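Local coordinates for protein diffuse adherence adhesin (PDB 4MEE) that mediates bacterial attachment to mammalian cells, autoaggregation and biofilm formation, this piece being its outer-membrane beta-barrel transport unit, at residues F336-M347 with N368-S379. Residues are numbered along the deposited sequence; the frame is centred on the assembly and turned at random.
Sequences FWLQPHLQAVWM and NNIQTKAGIRAS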
ATOM      1  N   PHE A 336     -24.959  -5.332  10.189  1.00 46.88           N
ATOM      2  CA  PHE A 336     -23.867  -4.570  10.754  1.00 48.76           C
ATOM      3  C   PHE A 336     -22.786  -5.507  11.238  1.00 47.23           C
ATOM      4  O   PHE A 336     -23.057  -6.442  11.985  1.00 46.28           O
ATOM      5  CB  PHE A 336     -24.345  -3.658  11.875  1.00 49.32           C
ATOM      6  CG  PHE A 336     -23.232  -3.041  12.657  1.00 52.16           C
ATOM      7  CD1 PHE A 336     -22.548  -1.934  12.168  1.00 52.73           C
ATOM      8  CD2 PHE A 336     -22.858  -3.572  13.880  1.00 52.37           C
ATOM      9  CE1 PHE A 336     -21.516  -1.364  12.895  1.00 54.07           C
ATOM     10  CE2 PHE A 336     -21.830  -3.009  14.614  1.00 54.08           C
ATOM     11  CZ  PHE A 336     -21.155  -1.903  14.120  1.00 54.40           C
ATOM     12  N   TRP A 337     -21.559  -5.233  10.812  1.00 47.41           N
ATOM     13  CA  TRP A 337     -20.449  -6.160  10.984  1.00 46.92           C
ATOM     14  C   TRP A 337     -19.254  -5.512  11.668  1.00 45.90           C
ATOM     15  O   TRP A 337     -18.941  -4.348  11.412  1.00 45.95           O
ATOM     16  CB  TRP A 337     -20.009  -6.711   9.626  1.00 47.40           C
ATOM     17  CG  TRP A 337     -20.992  -7.642   8.980  1.00 47.91           C
ATOM     18  CD1 TRP A 337     -22.169  -7.306   8.367  1.00 48.08           C
ATOM     19  CD2 TRP A 337     -20.874  -9.067   8.865  1.00 47.19           C
ATOM     20  NE1 TRP A 337     -22.789  -8.431   7.886  1.00 47.71           N
ATOM     21  CE2 TRP A 337     -22.019  -9.526   8.178  1.00 47.29           C
ATOM     22  CE3 TRP A 337     -19.914 -10.000   9.281  1.00 46.71           C
ATOM     23  CZ2 TRP A 337     -22.233 -10.880   7.898  1.00 47.21           C
ATOM     24  CZ3 TRP A 337     -20.126 -11.347   9.000  1.00 46.60           C
ATOM     25  CH2 TRP A 337     -21.278 -11.772   8.315  1.00 46.97           C
ATOM     26  N   LEU A 338     -18.595  -6.280  12.535  1.00 46.03           N
ATOM     27  CA  LEU A 338     -17.337  -5.864  13.155  1.00 45.94           C
ATOM     28  C   LEU A 338     -16.208  -6.826  12.804  1.00 45.42           C
ATOM     29  O   LEU A 338     -16.399  -8.047  12.787  1.00 45.68           O
ATOM     30  CB  LEU A 338     -17.472  -5.746  14.676  1.00 46.22           C
ATOM     31  CG  LEU A 338     -17.995  -4.432  15.266  1.00 47.57           C
ATOM     32  CD1 LEU A 338     -18.276  -4.596  16.753  1.00 47.72           C
ATOM     33  CD2 LEU A 338     -17.029  -3.277  15.033  1.00 47.46           C
ATOM     34  N   GLN A 339     -15.034  -6.265  12.529  1.00 44.56           N
ATOM     35  CA  GLN A 339     -13.887  -7.050  12.094  1.00 43.24           C
ATOM     36  C   GLN A 339     -12.562  -6.575  12.698  1.00 41.95           C
ATOM     37  O   GLN A 339     -11.928  -5.664  12.161  1.00 43.00           O
ATOM     38  CB  GLN A 339     -13.796  -7.056  10.564  1.00 43.16           C
ATOM     39  CG  GLN A 339     -12.758  -8.018  10.014  1.00 43.42           C
ATOM     40  CD  GLN A 339     -12.356  -7.697   8.589  1.00 43.46           C
ATOM     41  OE1 GLN A 339     -12.540  -8.510   7.685  1.00 44.08           O
ATOM     42  NE2 GLN A 339     -11.801  -6.510   8.380  1.00 44.04           N
ATOM     43  N   PRO A 340     -12.146  -7.188  13.823  1.00 40.87           N
ATOM     44  CA  PRO A 340     -10.778  -6.990  14.296  1.00 40.12           C
ATOM     45  C   PRO A 340      -9.818  -7.808  13.434  1.00 39.87           C
ATOM     46  O   PRO A 340     -10.105  -8.967  13.132  1.00 40.33           O
ATOM     47  CB  PRO A 340     -10.817  -7.528  15.728  1.00 39.65           C
ATOM     48  CG  PRO A 340     -11.931  -8.518  15.734  1.00 39.86           C
ATOM     49  CD  PRO A 340     -12.946  -8.005  14.754  1.00 40.21           C
ATOM     50  N   HIS A 341      -8.701  -7.206  13.030  1.00 39.40           N
ATOM     51  CA  HIS A 341      -7.763  -7.860  12.114  1.00 39.24           C
ATOM     52  C   HIS A 341      -6.300  -7.474  12.343  1.00 39.56           C
ATOM     53  O   HIS A 341      -6.004  -6.436  12.937  1.00 40.16           O
ATOM     54  CB  HIS A 341      -8.160  -7.595  10.657  1.00 38.52           C
ATOM     55  CG  HIS A 341      -8.215  -6.143  10.300  1.00 38.23           C
ATOM     56  ND1 HIS A 341      -9.403  -5.454  10.166  1.00 38.67           N
ATOM     57  CD2 HIS A 341      -7.232  -5.245  10.058  1.00 37.94           C
ATOM     58  CE1 HIS A 341      -9.147  -4.197   9.853  1.00 38.22           C
ATOM     59  NE2 HIS A 341      -7.837  -4.042   9.786  1.00 37.53           N
ATOM     60  N   LEU A 342      -5.399  -8.323  11.851  1.00 40.03           N
ATOM     61  CA  LEU A 342      -3.958  -8.127  11.977  1.00 40.64           C
ATOM     62  C   LEU A 342      -3.279  -8.515  10.664  1.00 39.58           C
ATOM     63  O   LEU A 342      -3.610  -9.544  10.073  1.00 39.33           O
ATOM     64  CB  LEU A 342      -3.416  -8.972  13.138  1.00 42.81           C
ATOM     65  CG  LEU A 342      -1.910  -9.071  13.407  1.00 44.60           C
ATOM     66  CD1 LEU A 342      -1.351  -7.786  14.002  1.00 45.99           C
ATOM     67  CD2 LEU A 342      -1.626 -10.249  14.326  1.00 45.61           C
ATOM     68  N   GLN A 343      -2.335  -7.689  10.215  1.00 38.69           N
ATOM     69  CA  GLN A 343      -1.638  -7.893   8.942  1.00 37.66           C
ATOM     70  C   GLN A 343      -0.148  -7.574   9.066  1.00 36.04           C
ATOM     71  O   GLN A 343       0.228  -6.595   9.711  1.00 36.54           O
ATOM     72  CB  GLN A 343      -2.272  -7.025   7.845  1.00 37.77           C
ATOM     73  CG  GLN A 343      -1.704  -7.243   6.446  1.00 38.97           C
ATOM     74  CD  GLN A 343      -2.132  -6.185   5.441  1.00 40.40           C
ATOM     75  OE1 GLN A 343      -2.677  -5.143   5.802  1.00 41.44           O
ATOM     76  NE2 GLN A 343      -1.888  -6.458   4.162  1.00 40.65           N
ATOM     77  N   ALA A 344       0.687  -8.405   8.443  1.00 34.01           N
ATOM     78  CA  ALA A 344       2.137  -8.188   8.403  1.00 32.26           C
ATOM     79  C   ALA A 344       2.669  -8.263   6.971  1.00 31.38           C
ATOM     80  O   ALA A 344       2.301  -9.162   6.212  1.00 31.54           O
ATOM     81  CB  ALA A 344       2.857  -9.187   9.296  1.00 31.28           C
ATOM     82  N   VAL A 345       3.532  -7.312   6.614  1.00 30.33           N
ATOM     83  CA  VAL A 345       4.124  -7.242   5.275  1.00 30.38           C
ATOM     84  C   VAL A 345       5.655  -7.196   5.348  1.00 30.81           C
ATOM     85  O   VAL A 345       6.222  -6.421   6.119  1.00 30.58           O
ATOM     86  CB  VAL A 345       3.614  -6.012   4.476  1.00 29.72           C
ATOM     87  CG1 VAL A 345       4.169  -6.017   3.059  1.00 29.88           C
ATOM     88  CG2 VAL A 345       2.092  -5.968   4.440  1.00 29.63           C
ATOM     89  N   TRP A 346       6.310  -8.035   4.545  1.00 31.56           N
ATOM     90  CA  TRP A 346       7.765  -7.998   4.391  1.00 32.32           C
ATOM     91  C   TRP A 346       8.146  -7.230   3.128  1.00 32.39           C
ATOM     92  O   TRP A 346       7.841  -7.653   2.012  1.00 32.14           O
ATOM     93  CB  TRP A 346       8.358  -9.415   4.372  1.00 33.30           C
ATOM     94  CG  TRP A 346       9.763  -9.495   3.817  1.00 34.96           C
ATOM     95  CD1 TRP A 346      10.864  -8.821   4.265  1.00 35.56           C
ATOM     96  CD2 TRP A 346      10.211 -10.306   2.720  1.00 35.85           C
ATOM     97  NE1 TRP A 346      11.966  -9.153   3.512  1.00 35.95           N
ATOM     98  CE2 TRP A 346      11.594 -10.061   2.558  1.00 36.06           C
ATOM     99  CE3 TRP A 346       9.576 -11.209   1.856  1.00 36.30           C
ATOM    100  CZ2 TRP A 346      12.357 -10.689   1.570  1.00 36.33           C
ATOM    101  CZ3 TRP A 346      10.336 -11.837   0.877  1.00 36.66           C
ATOM    102  CH2 TRP A 346      11.714 -11.574   0.744  1.00 36.84           C
ATOM    103  N   MET A 347       8.812  -6.096   3.321  1.00 32.29           N
ATOM    104  CA  MET A 347       9.251  -5.248   2.219  1.00 32.39           C
ATOM    105  C   MET A 347      10.710  -5.548   1.878  1.00 32.84           C
ATOM    106  O   MET A 347      11.620  -5.169   2.617  1.00 33.54           O
ATOM    107  CB  MET A 347       9.063  -3.768   2.578  1.00 32.16           C
ATOM    108  CG  MET A 347       7.616  -3.362   2.832  1.00 32.05           C
ATOM    109  SD  MET A 347       7.427  -1.646   3.354  1.00 31.80           S
ATOM    110  CE  MET A 347       5.656  -1.552   3.593  1.00 32.17           C
ATOM    111  N   ASN A 368      14.433  -4.710   4.089  1.00 34.82           N
ATOM    112  CA  ASN A 368      13.714  -5.756   4.831  1.00 34.54           C
ATOM    113  C   ASN A 368      12.800  -5.310   5.970  1.00 33.65           C
ATOM    114  O   ASN A 368      12.568  -6.073   6.909  1.00 33.91           O
ATOM    115  CB  ASN A 368      14.682  -6.832   5.332  1.00 35.06           C
ATOM    116  CG  ASN A 368      15.340  -7.586   4.201  1.00 36.02           C
ATOM    117  OD1 ASN A 368      14.769  -7.725   3.119  1.00 36.18           O
ATOM    118  ND2 ASN A 368      16.547  -8.081   4.445  1.00 36.00           N
ATOM    119  N   ASN A 369      12.278  -4.088   5.874  1.00 32.56           N
ATOM    120  CA  ASN A 369      11.287  -3.571   6.824  1.00 31.73           C
ATOM    121  C   ASN A 369      10.067  -4.480   6.945  1.00 31.63           C
ATOM    122  O   ASN A 369       9.608  -5.041   5.953  1.00 31.82           O
ATOM    123  CB  ASN A 369      10.848  -2.162   6.403  1.00 31.18           C
ATOM    124  CG  ASN A 369       9.651  -1.652   7.188  1.00 30.42           C
ATOM    125  OD1 ASN A 369       9.717  -1.467   8.404  1.00 30.58           O
ATOM    126  ND2 ASN A 369       8.548  -1.409   6.487  1.00 30.43           N
ATOM    127  N   ILE A 370       9.557  -4.630   8.164  1.00 31.42           N
ATOM    128  CA  ILE A 370       8.309  -5.354   8.389  1.00 31.87           C
ATOM    129  C   ILE A 370       7.223  -4.390   8.870  1.00 32.31           C
ATOM    130  O   ILE A 370       7.279  -3.873   9.992  1.00 32.39           O
ATOM    131  CB  ILE A 370       8.480  -6.546   9.365  1.00 31.62           C
ATOM    132  CG1 ILE A 370       9.390  -7.617   8.752  1.00 31.41           C
ATOM    133  CG2 ILE A 370       7.129  -7.161   9.713  1.00 31.29           C
ATOM    134  CD1 ILE A 370       9.908  -8.638   9.742  1.00 31.38           C
ATOM    135  N   GLN A 371       6.252  -4.138   7.995  1.00 33.15           N
ATOM    136  CA  GLN A 371       5.104  -3.305   8.331  1.00 34.39           C
ATOM    137  C   GLN A 371       3.995  -4.154   8.946  1.00 35.26           C
ATOM    138  O   GLN A 371       3.556  -5.140   8.355  1.00 35.21           O
ATOM    139  CB  GLN A 371       4.589  -2.554   7.098  1.00 34.25           C
ATOM    140  CG  GLN A 371       3.452  -1.587   7.394  1.00 35.54           C
ATOM    141  CD  GLN A 371       3.194  -0.610   6.267  1.00 36.29           C
ATOM    142  OE1 GLN A 371       2.188  -0.709   5.572  1.00 36.69           O
ATOM    143  NE2 GLN A 371       4.098   0.347   6.087  1.00 36.86           N
ATOM    144  N   THR A 372       3.555  -3.766  10.138  1.00 36.60           N
ATOM    145  CA  THR A 372       2.479  -4.465  10.823  1.00 38.40           C
ATOM    146  C   THR A 372       1.267  -3.551  10.974  1.00 39.92           C
ATOM    147  O   THR A 372       1.380  -2.413  11.442  1.00 40.53           O
ATOM    148  CB  THR A 372       2.917  -4.997  12.205  1.00 39.02           C
ATOM    149  OG1 THR A 372       4.291  -5.399  12.154  1.00 39.97           O
ATOM    150  CG2 THR A 372       2.062  -6.189  12.623  1.00 39.30           C
ATOM    151  N   LYS A 373       0.115  -4.060  10.553  1.00 41.07           N
ATOM    152  CA  LYS A 373      -1.148  -3.352  10.686  1.00 42.12           C
ATOM    153  C   LYS A 373      -2.067  -4.115  11.629  1.00 40.88           C
ATOM    154  O   LYS A 373      -2.299  -5.310  11.451  1.00 41.78           O
ATOM    155  CB  LYS A 373      -1.816  -3.169   9.320  1.00 44.53           C
ATOM    156  CG  LYS A 373      -1.117  -2.172   8.409  1.00 48.45           C
ATOM    157  CD  LYS A 373      -1.945  -1.881   7.168  1.00 52.40           C
ATOM    158  CE  LYS A 373      -1.340  -0.749   6.355  1.00 55.35           C
ATOM    159  NZ  LYS A 373      -2.214  -0.329   5.224  1.00 56.92           N
ATOM    160  N   ALA A 374      -2.563  -3.419  12.647  1.00 39.95           N
ATOM    161  CA  ALA A 374      -3.535  -3.976  13.580  1.00 39.37           C
ATOM    162  C   ALA A 374      -4.711  -3.021  13.665  1.00 39.62           C
ATOM    163  O   ALA A 374      -4.526  -1.820  13.856  1.00 39.93           O
ATOM    164  CB  ALA A 374      -2.908  -4.174  14.949  1.00 38.24           C
ATOM    165  N   GLY A 375      -5.922  -3.542  13.513  1.00 39.70           N
ATOM    166  CA  GLY A 375      -7.086  -2.673  13.506  1.00 40.09           C
ATOM    167  C   GLY A 375      -8.433  -3.353  13.524  1.00 41.05           C
ATOM    168  O   GLY A 375      -8.534  -4.571  13.655  1.00 40.89           O
ATOM    169  N   ILE A 376      -9.473  -2.538  13.405  1.00 42.15           N
ATOM    170  CA  ILE A 376     -10.840  -3.019  13.358  1.00 43.51           C
ATOM    171  C   ILE A 376     -11.611  -2.311  12.261  1.00 44.39           C
ATOM    172  O   ILE A 376     -11.518  -1.093  12.119  1.00 43.94           O
ATOM    173  CB  ILE A 376     -11.574  -2.782  14.684  1.00 43.33           C
ATOM    174  CG1 ILE A 376     -12.991  -3.337  14.593  1.00 43.53           C
ATOM    175  CG2 ILE A 376     -11.624  -1.296  15.009  1.00 42.76           C
ATOM    176  CD1 ILE A 376     -13.453  -4.018  15.860  1.00 44.43           C
ATOM    177  N   ARG A 377     -12.383  -3.079  11.497  1.00 45.77           N
ATOM    178  CA  ARG A 377     -13.280  -2.499  10.506  1.00 46.48           C
ATOM    179  C   ARG A 377     -14.742  -2.681  10.881  1.00 46.88           C
ATOM    180  O   ARG A 377     -15.160  -3.768  11.276  1.00 47.69           O
ATOM    181  CB  ARG A 377     -13.044  -3.079   9.114  1.00 46.75           C
ATOM    182  CG  ARG A 377     -13.848  -2.346   8.053  1.00 46.83           C
ATOM    183  CD  ARG A 377     -13.918  -3.108   6.745  1.00 48.17           C
ATOM    184  NE  ARG A 377     -12.731  -2.911   5.920  1.00 49.48           N
ATOM    185  CZ  ARG A 377     -12.745  -2.867   4.590  1.00 50.69           C
ATOM    186  NH1 ARG A 377     -13.887  -2.991   3.929  1.00 50.95           N
ATOM    187  NH2 ARG A 377     -11.615  -2.691   3.921  1.00 51.24           N
ATOM    188  N   ALA A 378     -15.509  -1.609  10.730  1.00 46.40           N
ATOM    189  CA  ALA A 378     -16.941  -1.641  10.966  1.00 47.01           C
ATOM    190  C   ALA A 378     -17.654  -1.475   9.639  1.00 47.61           C
ATOM    191  O   ALA A 378     -17.475  -0.473   8.954  1.00 47.41           O
ATOM    192  CB  ALA A 378     -17.337  -0.534  11.924  1.00 46.65           C
ATOM    193  N   SER A 379     -18.462  -2.463   9.278  1.00 48.38           N
ATOM    194  CA  SER A 379     -19.111  -2.468   7.978  1.00 49.65           C
ATOM    195  C   SER A 379     -20.617  -2.490   8.162  1.00 49.69           C
ATOM    196  O   SER A 379     -21.129  -3.201   9.026  1.00 50.13           O
ATOM    197  CB  SER A 379     -18.677  -3.698   7.187  1.00 49.59           C
ATOM    198  OG  SER A 379     -17.625  -4.374   7.850  1.00 49.25           O
TER
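Residues 336-347 and 370-379 are neighbouring antiparallel transmembrane strands in the wall of the autotransporter beta-barrel. W337, Q339, H341, Q343 and V345 form hydrogen-bonded pairs with S379, R377, G375, K373 and Q371, each closed by two backbone bonds. A further bond, M347 N to N369 O, continues the pairing to the residues just ahead of strand 370-383. The N-to-C directions of the two short strand segments differ by 164°, close to antiparallel.

L338, P340, L342, A374, I376 and A378 give the outer face an apolar surface, as expected of a barrel wall turned to lipid. L338 CD2 meets I376 CD1 obliquely at 3.7 Å, while L342 CD1 lies 4.0 Å from A374 CB.

The other face, turned into the barrel, is largely polar. With no side chain at G375, the H341 imidazole folds across the strand and lies over that residue's backbone, its centre above G375 O. Chi1 of 58°, which sets CG between the backbone N and carbonyl carbon, turns the ring this way, and NE2 bonds onward to N401 on strand 397-405. Q343 and K373 run side by side in the same direction, Q343 OE1 resting 3.6 Å from K373 CD. The lysine's ammonium goes on to salt bridges with D167 and E428, whereas R377 pairs with E399; these acids probably offset the positive charges inside the pore.

At the M347 end the methionine reaches over with an extended chain, its methyl CE 3.5 Å from Q371 NE2, an amide nitrogen bonded to N405. N369 ND2 makes a weak bond to M347 SD, its amide held mainly by H407 and N405. On the outer face W346 NE1 donates to N368 OD1 at 3.2 Å, the oxygen near the indole plane but the donor 52° out of the amide's carbonyl plane.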